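Local coordinates for 35 kDa hemin binding protein (Porphyromonas gingivalis, PDB 5Y1A) that probably binds hemin and carries an immunoglobulin-like domain essential for stability during secretion by the type IX secretion system, at residues Q75-H79 with H204-V208; W88-L94 with V208-T214; I242-L248 with A266-D272. One frame throughout, in Å; residues are numbered along the deposited sequence.

Overall arrangement
Where two domains of one chain meet, each contact can call on a different kind of bonding, as contacts 1 and 2 illustrate. Both are buried and share Val208: strand 207-220 is bridged to strand 73-79 in the first and crossed by helix 89-102 in the second. Contact 1 relies on backbone bonds, histidine rings and waters; contact 2 combines hydrophobic packing with one arginine that gathers carbonyl groups. Contact 3, only partly buried, is a pairing within the antiparallel sheet, joining hairpin strands 245-252 and 263-270 at the opposite edge from strand 207-220, with aspartates at its more polar end. Thr76 of contact 1 packs against Leu248 of contact 3.

Contact 1 of 3, residues Q75-H79 with H204-V208; sequences QTFVH and HQHTV
His206 reaches Gln75 at two levels, and with Phe77 it makes the largest contributions to this contact. Its CB lies 3.3 Å from Gln75 O, while the outer end of the imidazole passes the Gln75 amide, the two planes turned 45° apart and His206 NE2 3.5 Å from Gln75 NE2. A water in the plane of the imidazole, at its edge, is 2.7 Å from His206 NE2 and weakly receives the Gln75 amide as well. The backbone oxygen of His206 does separate work: Phe77 N donates to it at 2.9 Å, and Thr76 CA adds a C-H...O approach.

Phe77 brings its ring edge toward that same oxygen. With CG turned beside its own backbone N (chi1 -72°), the ring leans toward the incoming loop, and CD2 comes within 3.2 Å of Gln205 O. Phe77 O accepts twice, from Val208 N along a nearly straight bond of 3.0 Å and from a water that also links His79 N and Val208 O. Beyond it, the edge of the His79 ring points at one face of His204, with planes 65° apart. Asp82 holds His79 ND1, and a further water joins His79 NE2 to Thr207 OG1, so the imidazole is gripped at both nitrogens and its rotation should be well fixed.

Strand 34-44 backs Phe77 through Val42 and Thr44, and the Phe77 ring lies near, without touching, Cys48 and Cys51, which fit a thioredoxin-type CxxC motif at a helix start. Residues 206-208 keep register with 76-78, but the backbones share a single bridge, Phe77 with Thr207. His206, in a left-handed backbone conformation, forms with Thr207 a G1 beta bulge opposite Lys186, where an edge strand of the antiparallel sheet meets the edge of the thioredoxin sheet.

Contact 2 of 3, residues W88-L94 with V208-T214; sequences WPRVGQL and VLMILST
Arg90 reaches down from the start of helix 89-102 and collects three backbone oxygens with the edge of its guanidinium group. NH1 gives a nearly straight bond of 2.8 Å to Thr214 O, lying in both the carbonyl and the guanidinium plane and using an oxygen lone pair. NH2 serves two more carbonyls, Ser213 O at 2.8 Å and Ile211 O at 2.9 Å, approaching each from above its carbonyl plane. The turn at chi3 (42°) bends the chain so that the group faces residues 211-214, where strand 207-220 is interrupted.

Earlier in the strand the contact becomes apolar. Leu209 lays CD2 over one face of the Trp88 six-membered ring, 4.0 Å from its centroid, in a CH-pi contact; its other methyl, CD1, meets the CZ2 side of the ring. Val91 directs CG2 toward the backbone instead, 3.3 Å from Val208 O. Leu94 CD2 touches both Val208 CG1 and Ile211 CG1, and Ile211 CD1 rises to the helix backbone, 3.6 Å from Arg90 O.

A second shell sets these groups in place. One water lies in the guanidinium plane and accepts from both Arg90 NE and Ile211 N, tying the group to the strand. Trp88 NE1 donates to Asp238 O, which steadies the indole, and Phe240 packs on Leu209. Tyr183 of the adjacent strand 179-186 touches both Leu94 and Val208, while Val78 meets Leu94 from strand 73-79.

The helix and strand axes are 7.7 Å apart and cross at 84°, almost perpendicular. Such crosswise packing lets the first turn of a thioredoxin-domain helix rest on the edge strand of the neighbouring antiparallel sheet, just where Leu209 and Met210 form a classic beta bulge opposite Val184.

Contact 3 of 3, residues I242-L248 with A266-D272; sequences IKDTDVL and AGQESLD
The Asp246 carboxylate and the Gln268 amide stack with their planes only 10° apart, Asp246 OD2 standing 3.8 Å from Gln268 NE2. At the edge of the carboxylate, OD1 approaches Ser270 CA, while OD2 receives a hydrogen bond from Asn187. Gln268, its carbon chain extended (CG anti to the backbone N, chi1 -177°), turns OE1 toward Leu248 CB and CD1.

A third flat group is the carboxylate of Asp272: Thr245 N comes from above its plane and donates to Asp272 OD1 at 3.1 Å. The same OD1 is also 3.0 Å from Thr245 O, another acceptor, and Asp244 OD1 lies 4.4 Å from Asp272 OD2. So much negative charge could raise the affinity of Asp272 for a proton.

The bend that carries Thr245 here is closed from within: Thr245 OG1 gives a short 2.6 Å bond to a lone pair of Ile242 O. With OG1 between backbone N and carbonyl carbon (chi1 53°), that oxygen also touches Leu271 CB at 3.4 Å. The Ile242 and Leu271 side chains cross at about a right angle, Ile242 CD1 against Leu271 CG, and Val247 CG2 packs on Leu271 CB. Between the strands, Val247 and Glu269 form an antiparallel hydrogen-bonded pair through mutual backbone bonds, flanked by the non-hydrogen-bonded pairs Asp246-Ser270 and Leu248-Gln268; Leu271 N continues the ladder to Thr245 O.

The hairpin ends one sheet, strand 245-252 being paired on its other side with strand 179-186. Leu248 and Gln268 face strand 73-79 of the thioredoxin sheet, where Phe74 touches both and Thr76 meets Leu248. On the opposite face Val247 and Glu269 pack against Leu151 of strand 145-153, in the second sheet of the beta-sandwich, and Leu237 from a loop touches Ile242 and Leu271.

Contact 1 of 3, residues Q75-H79 with H204-V208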
loop_
_atom_site.group_PDB
_atom_site.type_symbol
_atom_site.label_atom_id
_atom_site.label_comp_id
_atom_site.label_asym_id
_atom_site.label_seq_id
_atom_site.Cartn_x
_atom_site.Cartn_y
_atom_site.Cartn_z
ATOM N N GLN A 75 -8.114 -1.477 7.078
ATOM C CA GLN A 75 -7.437 -0.520 7.952
ATOM C C GLN A 75 -6.201 0.088 7.294
ATOM O O GLN A 75 -5.523 -0.547 6.476
ATOM C CB GLN A 75 -6.958 -1.191 9.245
ATOM C CG GLN A 75 -7.990 -1.904 10.076
ATOM C CD GLN A 75 -7.305 -2.646 11.229
ATOM O OE1 GLN A 75 -6.810 -2.022 12.161
ATOM N NE2 GLN A 75 -7.259 -3.971 11.146
ATOM N N THR A 76 -5.928 1.345 7.636
ATOM C CA THR A 76 -4.666 1.982 7.266
ATOM C C THR A 76 -4.174 2.813 8.450
ATOM O O THR A 76 -4.993 3.388 9.168
ATOM C CB THR A 76 -4.806 2.901 6.046
ATOM O OG1 THR A 76 -5.641 4.013 6.382
ATOM C CG2 THR A 76 -5.399 2.176 4.857
ATOM N N PHE A 77 -2.857 2.814 8.684
ATOM C CA PHE A 77 -2.250 3.601 9.761
ATOM C C PHE A 77 -1.339 4.618 9.107
ATOM O O PHE A 77 -0.456 4.250 8.323
ATOM C CB PHE A 77 -1.465 2.717 10.732
ATOM C CG PHE A 77 -2.352 1.874 11.611
ATOM C CD1 PHE A 77 -2.564 2.226 12.952
ATOM C CD2 PHE A 77 -2.997 0.741 11.091
ATOM C CE1 PHE A 77 -3.436 1.474 13.774
ATOM C CE2 PHE A 77 -3.848 -0.033 11.900
ATOM C CZ PHE A 77 -4.076 0.329 13.245
ATOM N N VAL A 78 -1.549 5.891 9.453
ATOM C CA VAL A 78 -0.837 7.016 8.845
ATOM C C VAL A 78 0.013 7.633 9.944
ATOM O O VAL A 78 -0.515 8.084 10.965
ATOM C CB VAL A 78 -1.825 8.086 8.326
ATOM C CG1 VAL A 78 -1.057 9.284 7.773
ATOM C CG2 VAL A 78 -2.767 7.506 7.235
ATOM N N HIS A 79 1.326 7.616 9.748
ATOM C CA HIS A 79 2.259 8.090 10.769
ATOM C C HIS A 79 2.588 9.564 10.614
ATOM O O HIS A 79 2.642 10.058 9.495
ATOM C CB HIS A 79 3.535 7.268 10.697
ATOM C CG HIS A 79 3.433 5.954 11.406
ATOM N ND1 HIS A 79 4.046 5.715 12.613
ATOM C CD2 HIS A 79 2.735 4.831 11.108
ATOM C CE1 HIS A 79 3.753 4.492 13.020
ATOM N NE2 HIS A 79 2.952 3.936 12.130
ATOM N N HIS A 204 4.129 -3.105 13.559
ATOM C CA HIS A 204 3.085 -2.284 12.927
ATOM C C HIS A 204 2.304 -3.156 11.954
ATOM O O HIS A 204 2.832 -4.151 11.442
ATOM C CB HIS A 204 3.692 -1.088 12.168
ATOM C CG HIS A 204 4.354 -0.085 13.048
ATOM N ND1 HIS A 204 5.560 0.506 12.733
ATOM C CD2 HIS A 204 3.982 0.429 14.240
ATOM C CE1 HIS A 204 5.885 1.357 13.691
ATOM N NE2 HIS A 204 4.942 1.329 14.614
ATOM N N GLN A 205 1.033 -2.812 11.718
ATOM C CA GLN A 205 0.232 -3.495 10.713
ATOM C C GLN A 205 -0.478 -2.472 9.822
ATOM O O GLN A 205 -0.747 -1.363 10.278
ATOM C CB GLN A 205 -0.848 -4.349 11.382
ATOM C CG GLN A 205 -0.318 -5.394 12.328
ATOM C CD GLN A 205 0.529 -6.443 11.653
ATOM O OE1 GLN A 205 0.516 -6.573 10.425
ATOM N NE2 GLN A 205 1.249 -7.241 12.464
ATOM N N HIS A 206 -0.775 -2.859 8.583
ATOM C CA HIS A 206 -1.623 -2.063 7.683
ATOM C C HIS A 206 -1.090 -0.616 7.579
ATOM O O HIS A 206 -1.860 0.339 7.570
ATOM C CB HIS A 206 -3.086 -2.058 8.190
ATOM C CG HIS A 206 -3.572 -3.400 8.643
ATOM N ND1 HIS A 206 -3.680 -4.476 7.788
ATOM C CD2 HIS A 206 -3.976 -3.843 9.863
ATOM C CE1 HIS A 206 -4.128 -5.527 8.460
ATOM N NE2 HIS A 206 -4.297 -5.174 9.721
ATOM N N THR A 207 0.233 -0.473 7.465
ATOM C CA THR A 207 0.866 0.842 7.632
ATOM C C THR A 207 1.165 1.478 6.266
ATOM O O THR A 207 1.785 0.860 5.404
ATOM C CB THR A 207 2.108 0.674 8.505
ATOM O OG1 THR A 207 1.671 0.235 9.803
ATOM C CG2 THR A 207 2.907 1.987 8.647
ATOM N N VAL A 208 0.690 2.704 6.059
ATOM C CA VAL A 208 0.880 3.348 4.765
ATOM C C VAL A 208 2.343 3.747 4.548
ATOM O O VAL A 208 2.886 4.509 5.334
ATOM C CB VAL A 208 0.012 4.607 4.630
ATOM C CG1 VAL A 208 0.262 5.240 3.261
ATOM C CG2 VAL A 208 -1.470 4.244 4.805
HETATM O O HOH W 1 -4.943 -6.454 11.996
HETATM O O HOH W 2 2.037 5.502 7.885
HETATM O O HOH W 3 1.434 1.847 12.136
#

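Contact 2 of 3, residues W88-L94 with V208-T214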
loop_
_atom_site.group_PDB
_atom_site.type_symbol
_atom_site.label_atom_id
_atom_site.label_comp_id
_atom_site.label_asym_id
_atom_site.label_seq_id
_atom_site.Cartn_x
_atom_site.Cartn_y
_atom_site.Cartn_z
ATOM N N TRP A 88 9.735 8.185 4.903
ATOM C CA TRP A 88 8.805 8.323 3.785
ATOM C C TRP A 88 8.022 9.629 3.922
ATOM O O TRP A 88 6.875 9.631 4.381
ATOM C CB TRP A 88 7.822 7.136 3.744
ATOM C CG TRP A 88 8.518 5.822 3.441
ATOM C CD1 TRP A 88 8.853 5.347 2.220
ATOM C CD2 TRP A 88 8.965 4.851 4.396
ATOM N NE1 TRP A 88 9.490 4.113 2.343
ATOM C CE2 TRP A 88 9.578 3.798 3.671
ATOM C CE3 TRP A 88 8.928 4.780 5.806
ATOM C CZ2 TRP A 88 10.114 2.660 4.299
ATOM C CZ3 TRP A 88 9.450 3.656 6.432
ATOM C CH2 TRP A 88 10.041 2.608 5.678
ATOM N N PRO A 89 8.635 10.755 3.517
ATOM C CA PRO A 89 8.007 12.065 3.747
ATOM C C PRO A 89 6.652 12.252 3.076
ATOM O O PRO A 89 5.868 13.069 3.556
ATOM C CB PRO A 89 9.034 13.065 3.180
ATOM C CG PRO A 89 10.311 12.306 3.069
ATOM C CD PRO A 89 9.939 10.866 2.847
ATOM N N ARG A 90 6.331 11.482 2.032
ATOM C CA ARG A 90 5.018 11.650 1.400
ATOM C C ARG A 90 3.912 11.164 2.353
ATOM O O ARG A 90 2.764 11.588 2.231
ATOM C CB ARG A 90 4.949 10.931 0.054
ATOM C CG ARG A 90 5.850 11.577 -1.032
ATOM C CD ARG A 90 5.852 10.818 -2.365
ATOM N NE ARG A 90 4.504 10.380 -2.724
ATOM C CZ ARG A 90 3.562 11.129 -3.301
ATOM N NH1 ARG A 90 3.796 12.401 -3.650
ATOM N NH2 ARG A 90 2.367 10.581 -3.523
ATOM N N VAL A 91 4.270 10.280 3.283
ATOM C CA VAL A 91 3.348 9.879 4.366
ATOM C C VAL A 91 3.019 11.089 5.278
ATOM O O VAL A 91 1.859 11.302 5.645
ATOM C CB VAL A 91 3.870 8.654 5.197
ATOM C CG1 VAL A 91 2.917 8.343 6.365
ATOM C CG2 VAL A 91 4.064 7.399 4.316
ATOM N N GLY A 92 4.030 11.902 5.622
ATOM C CA GLY A 92 3.770 13.185 6.295
ATOM C C GLY A 92 2.843 14.103 5.509
ATOM O O GLY A 92 1.943 14.743 6.085
ATOM N N GLN A 93 3.050 14.163 4.194
ATOM C CA GLN A 93 2.208 14.984 3.308
ATOM C C GLN A 93 0.770 14.508 3.326
ATOM O O GLN A 93 -0.171 15.328 3.345
ATOM C CB GLN A 93 2.730 14.973 1.866
ATOM C CG GLN A 93 3.988 15.806 1.638
ATOM C CD GLN A 93 3.867 17.218 2.170
ATOM O OE1 GLN A 93 2.978 17.980 1.767
ATOM N NE2 GLN A 93 4.774 17.585 3.065
ATOM N N LEU A 94 0.597 13.179 3.308
ATOM C CA LEU A 94 -0.750 12.586 3.404
ATOM C C LEU A 94 -1.422 13.000 4.727
ATOM O O LEU A 94 -2.595 13.427 4.728
ATOM C CB LEU A 94 -0.672 11.069 3.304
ATOM C CG LEU A 94 -2.006 10.337 3.498
ATOM C CD1 LEU A 94 -2.988 10.638 2.374
ATOM C CD2 LEU A 94 -1.734 8.817 3.588
ATOM N N VAL A 208 0.690 2.704 6.059
ATOM C CA VAL A 208 0.880 3.348 4.765
ATOM C C VAL A 208 2.343 3.747 4.548
ATOM O O VAL A 208 2.886 4.509 5.334
ATOM C CB VAL A 208 0.012 4.607 4.630
ATOM C CG1 VAL A 208 0.262 5.240 3.261
ATOM C CG2 VAL A 208 -1.470 4.244 4.805
ATOM N N LEU A 209 2.976 3.217 3.506
ATOM C CA LEU A 209 4.335 3.665 3.155
ATOM C C LEU A 209 4.435 4.377 1.827
ATOM O O LEU A 209 5.454 5.086 1.582
ATOM C CB LEU A 209 5.340 2.499 3.151
ATOM C CG LEU A 209 5.447 1.797 4.511
ATOM C CD1 LEU A 209 6.546 0.713 4.385
ATOM C CD2 LEU A 209 5.732 2.754 5.692
ATOM N N MET A 210 3.445 4.144 0.960
ATOM C CA MET A 210 3.383 4.822 -0.336
ATOM C C MET A 210 1.969 5.257 -0.681
ATOM O O MET A 210 0.993 4.573 -0.346
ATOM C CB MET A 210 3.922 3.940 -1.491
ATOM C CG MET A 210 5.302 3.316 -1.256
ATOM S SD MET A 210 5.860 2.236 -2.654
ATOM C CE MET A 210 6.044 3.435 -3.958
ATOM N N ILE A 211 1.877 6.378 -1.387
ATOM C CA ILE A 211 0.624 6.865 -1.966
ATOM C C ILE A 211 0.908 6.995 -3.464
ATOM O O ILE A 211 1.824 7.729 -3.877
ATOM C CB ILE A 211 0.162 8.244 -1.360
ATOM C CG1 ILE A 211 0.091 8.177 0.193
ATOM C CG2 ILE A 211 -1.200 8.662 -1.961
ATOM C CD1 ILE A 211 1.376 8.558 0.961
ATOM N N LEU A 212 0.119 6.290 -4.267
ATOM C CA LEU A 212 0.440 6.120 -5.686
ATOM C C LEU A 212 0.103 7.299 -6.597
ATOM O O LEU A 212 0.618 7.371 -7.726
ATOM C CB LEU A 212 -0.191 4.842 -6.200
ATOM C CG LEU A 212 0.290 3.577 -5.466
ATOM C CD1 LEU A 212 -0.263 2.339 -6.165
ATOM C CD2 LEU A 212 1.838 3.487 -5.344
ATOM N N SER A 213 -0.749 8.205 -6.121
ATOM C CA SER A 213 -1.031 9.462 -6.846
ATOM C C SER A 213 -0.050 10.552 -6.424
ATOM O O SER A 213 0.105 10.810 -5.229
ATOM C CB SER A 213 -2.457 9.902 -6.540
ATOM O OG SER A 213 -2.713 9.817 -5.146
ATOM N N THR A 214 0.622 11.188 -7.395
ATOM C CA THR A 214 1.550 12.295 -7.094
ATOM C C THR A 214 0.977 13.241 -6.025
ATOM O O THR A 214 1.626 13.537 -5.013
ATOM C CB THR A 214 1.904 13.050 -8.374
ATOM O OG1 THR A 214 2.704 12.176 -9.203
ATOM C CG2 THR A 214 2.692 14.316 -8.040
HETATM O O HOH W 4 4.468 7.632 -1.980
#

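Contact 3 of 3, residues I242-L248 with A266-D272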
loop_
_atom_site.group_PDB
_atom_site.type_symbol
_atom_site.label_atom_id
_atom_site.label_comp_id
_atom_site.label_asym_id
_atom_site.label_seq_id
_atom_site.Cartn_x
_atom_site.Cartn_y
_atom_site.Cartn_z
ATOM N N ILE A 242 8.895 -6.498 -0.146
ATOM C CA ILE A 242 7.543 -6.808 -0.638
ATOM C C ILE A 242 6.742 -7.760 0.278
ATOM O O ILE A 242 5.512 -7.756 0.258
ATOM C CB ILE A 242 7.582 -7.383 -2.078
ATOM C CG1 ILE A 242 6.180 -7.395 -2.686
ATOM C CG2 ILE A 242 8.246 -8.793 -2.110
ATOM C CD1 ILE A 242 6.173 -7.456 -4.217
ATOM N N LYS A 243 7.440 -8.588 1.050
ATOM C CA LYS A 243 6.768 -9.550 1.915
ATOM C C LYS A 243 5.752 -8.819 2.808
ATOM O O LYS A 243 6.045 -7.751 3.358
ATOM C CB LYS A 243 7.804 -10.310 2.747
ATOM C CG LYS A 243 7.264 -11.379 3.694
ATOM C CD LYS A 243 8.418 -11.911 4.542
ATOM C CE LYS A 243 7.951 -12.458 5.877
ATOM N NZ LYS A 243 9.119 -12.595 6.817
ATOM N N ASP A 244 4.562 -9.404 2.896
ATOM C CA ASP A 244 3.429 -8.912 3.722
ATOM C C ASP A 244 2.993 -7.486 3.362
ATOM O O ASP A 244 2.903 -6.632 4.245
ATOM C CB ASP A 244 3.805 -8.949 5.218
ATOM C CG ASP A 244 4.068 -10.339 5.719
ATOM O OD1 ASP A 244 3.346 -11.252 5.285
ATOM O OD2 ASP A 244 4.994 -10.506 6.538
ATOM N N THR A 245 2.769 -7.225 2.077
ATOM C CA THR A 245 2.280 -5.928 1.606
ATOM C C THR A 245 0.932 -6.093 0.922
ATOM O O THR A 245 0.670 -7.115 0.276
ATOM C CB THR A 245 3.261 -5.233 0.616
ATOM O OG1 THR A 245 3.599 -6.124 -0.457
ATOM C CG2 THR A 245 4.521 -4.794 1.332
ATOM N N ASP A 246 0.081 -5.072 1.074
ATOM C CA ASP A 246 -1.214 -4.982 0.396
ATOM C C ASP A 246 -1.247 -3.695 -0.447
ATOM O O ASP A 246 -0.517 -2.751 -0.143
ATOM C CB ASP A 246 -2.353 -4.894 1.425
ATOM C CG ASP A 246 -2.498 -6.171 2.256
ATOM O OD1 ASP A 246 -2.413 -7.270 1.669
ATOM O OD2 ASP A 246 -2.682 -6.072 3.487
ATOM N N VAL A 247 -2.104 -3.657 -1.469
ATOM C CA VAL A 247 -2.433 -2.373 -2.134
ATOM C C VAL A 247 -3.913 -2.155 -1.914
ATOM O O VAL A 247 -4.744 -3.047 -2.187
ATOM C CB VAL A 247 -2.120 -2.337 -3.646
ATOM C CG1 VAL A 247 -2.598 -0.988 -4.274
ATOM C CG2 VAL A 247 -0.622 -2.527 -3.871
ATOM N N LEU A 248 -4.223 -0.985 -1.384
ATOM C CA LEU A 248 -5.595 -0.545 -1.164
ATOM C C LEU A 248 -5.882 0.592 -2.145
ATOM O O LEU A 248 -5.076 1.538 -2.267
ATOM C CB LEU A 248 -5.719 -0.014 0.270
ATOM C CG LEU A 248 -6.975 0.805 0.640
ATOM C CD1 LEU A 248 -8.220 -0.098 0.573
ATOM C CD2 LEU A 248 -6.835 1.349 2.017
ATOM N N ALA A 266 -14.004 0.978 -1.801
ATOM C CA ALA A 266 -12.581 0.618 -1.782
ATOM C C ALA A 266 -12.417 -0.828 -2.233
ATOM O O ALA A 266 -13.365 -1.618 -2.166
ATOM C CB ALA A 266 -12.066 0.740 -0.387
ATOM N N GLY A 267 -11.200 -1.165 -2.643
ATOM C CA GLY A 267 -10.821 -2.544 -2.945
ATOM C C GLY A 267 -9.390 -2.746 -2.443
ATOM O O GLY A 267 -8.622 -1.790 -2.316
ATOM N N GLN A 268 -9.027 -3.991 -2.149
ATOM C CA GLN A 268 -7.692 -4.266 -1.607
ATOM C C GLN A 268 -7.263 -5.675 -1.958
ATOM O O GLN A 268 -8.067 -6.617 -1.899
ATOM C CB GLN A 268 -7.676 -4.097 -0.084
ATOM C CG GLN A 268 -6.311 -4.297 0.551
ATOM C CD GLN A 268 -6.383 -4.178 2.037
ATOM O OE1 GLN A 268 -6.554 -3.084 2.577
ATOM N NE2 GLN A 268 -6.281 -5.310 2.716
ATOM N N GLU A 269 -5.987 -5.807 -2.335
ATOM C CA GLU A 269 -5.434 -7.114 -2.680
ATOM C C GLU A 269 -4.018 -7.242 -2.118
ATOM O O GLU A 269 -3.331 -6.225 -1.898
ATOM C CB GLU A 269 -5.396 -7.296 -4.220
ATOM C CG GLU A 269 -6.773 -7.323 -4.946
ATOM C CD GLU A 269 -7.733 -8.475 -4.523
ATOM O OE1 GLU A 269 -7.309 -9.467 -3.886
ATOM O OE2 GLU A 269 -8.938 -8.365 -4.824
ATOM N N SER A 270 -3.560 -8.479 -1.911
ATOM C CA SER A 270 -2.176 -8.724 -1.459
ATOM C C SER A 270 -1.173 -8.582 -2.604
ATOM O O SER A 270 -1.293 -9.249 -3.636
ATOM C CB SER A 270 -2.044 -10.126 -0.842
ATOM O OG SER A 270 -0.693 -10.548 -0.738
ATOM N N LEU A 271 -0.170 -7.741 -2.393
ATOM C CA LEU A 271 0.878 -7.524 -3.388
ATOM C C LEU A 271 1.884 -8.683 -3.382
ATOM O O LEU A 271 2.283 -9.180 -4.451
ATOM C CB LEU A 271 1.550 -6.154 -3.187
ATOM C CG LEU A 271 2.696 -5.794 -4.162
ATOM C CD1 LEU A 271 2.206 -5.829 -5.646
ATOM C CD2 LEU A 271 3.307 -4.456 -3.754
ATOM N N ASP A 272 2.303 -9.129 -2.198
ATOM C CA ASP A 272 3.263 -10.241 -2.158
ATOM C C ASP A 272 2.693 -11.564 -2.700
ATOM O O ASP A 272 3.453 -12.418 -3.180
ATOM C CB ASP A 272 3.903 -10.398 -0.777
ATOM C CG ASP A 272 2.906 -10.662 0.292
ATOM O OD1 ASP A 272 2.054 -9.784 0.564
ATOM O OD2 ASP A 272 2.983 -11.744 0.901
#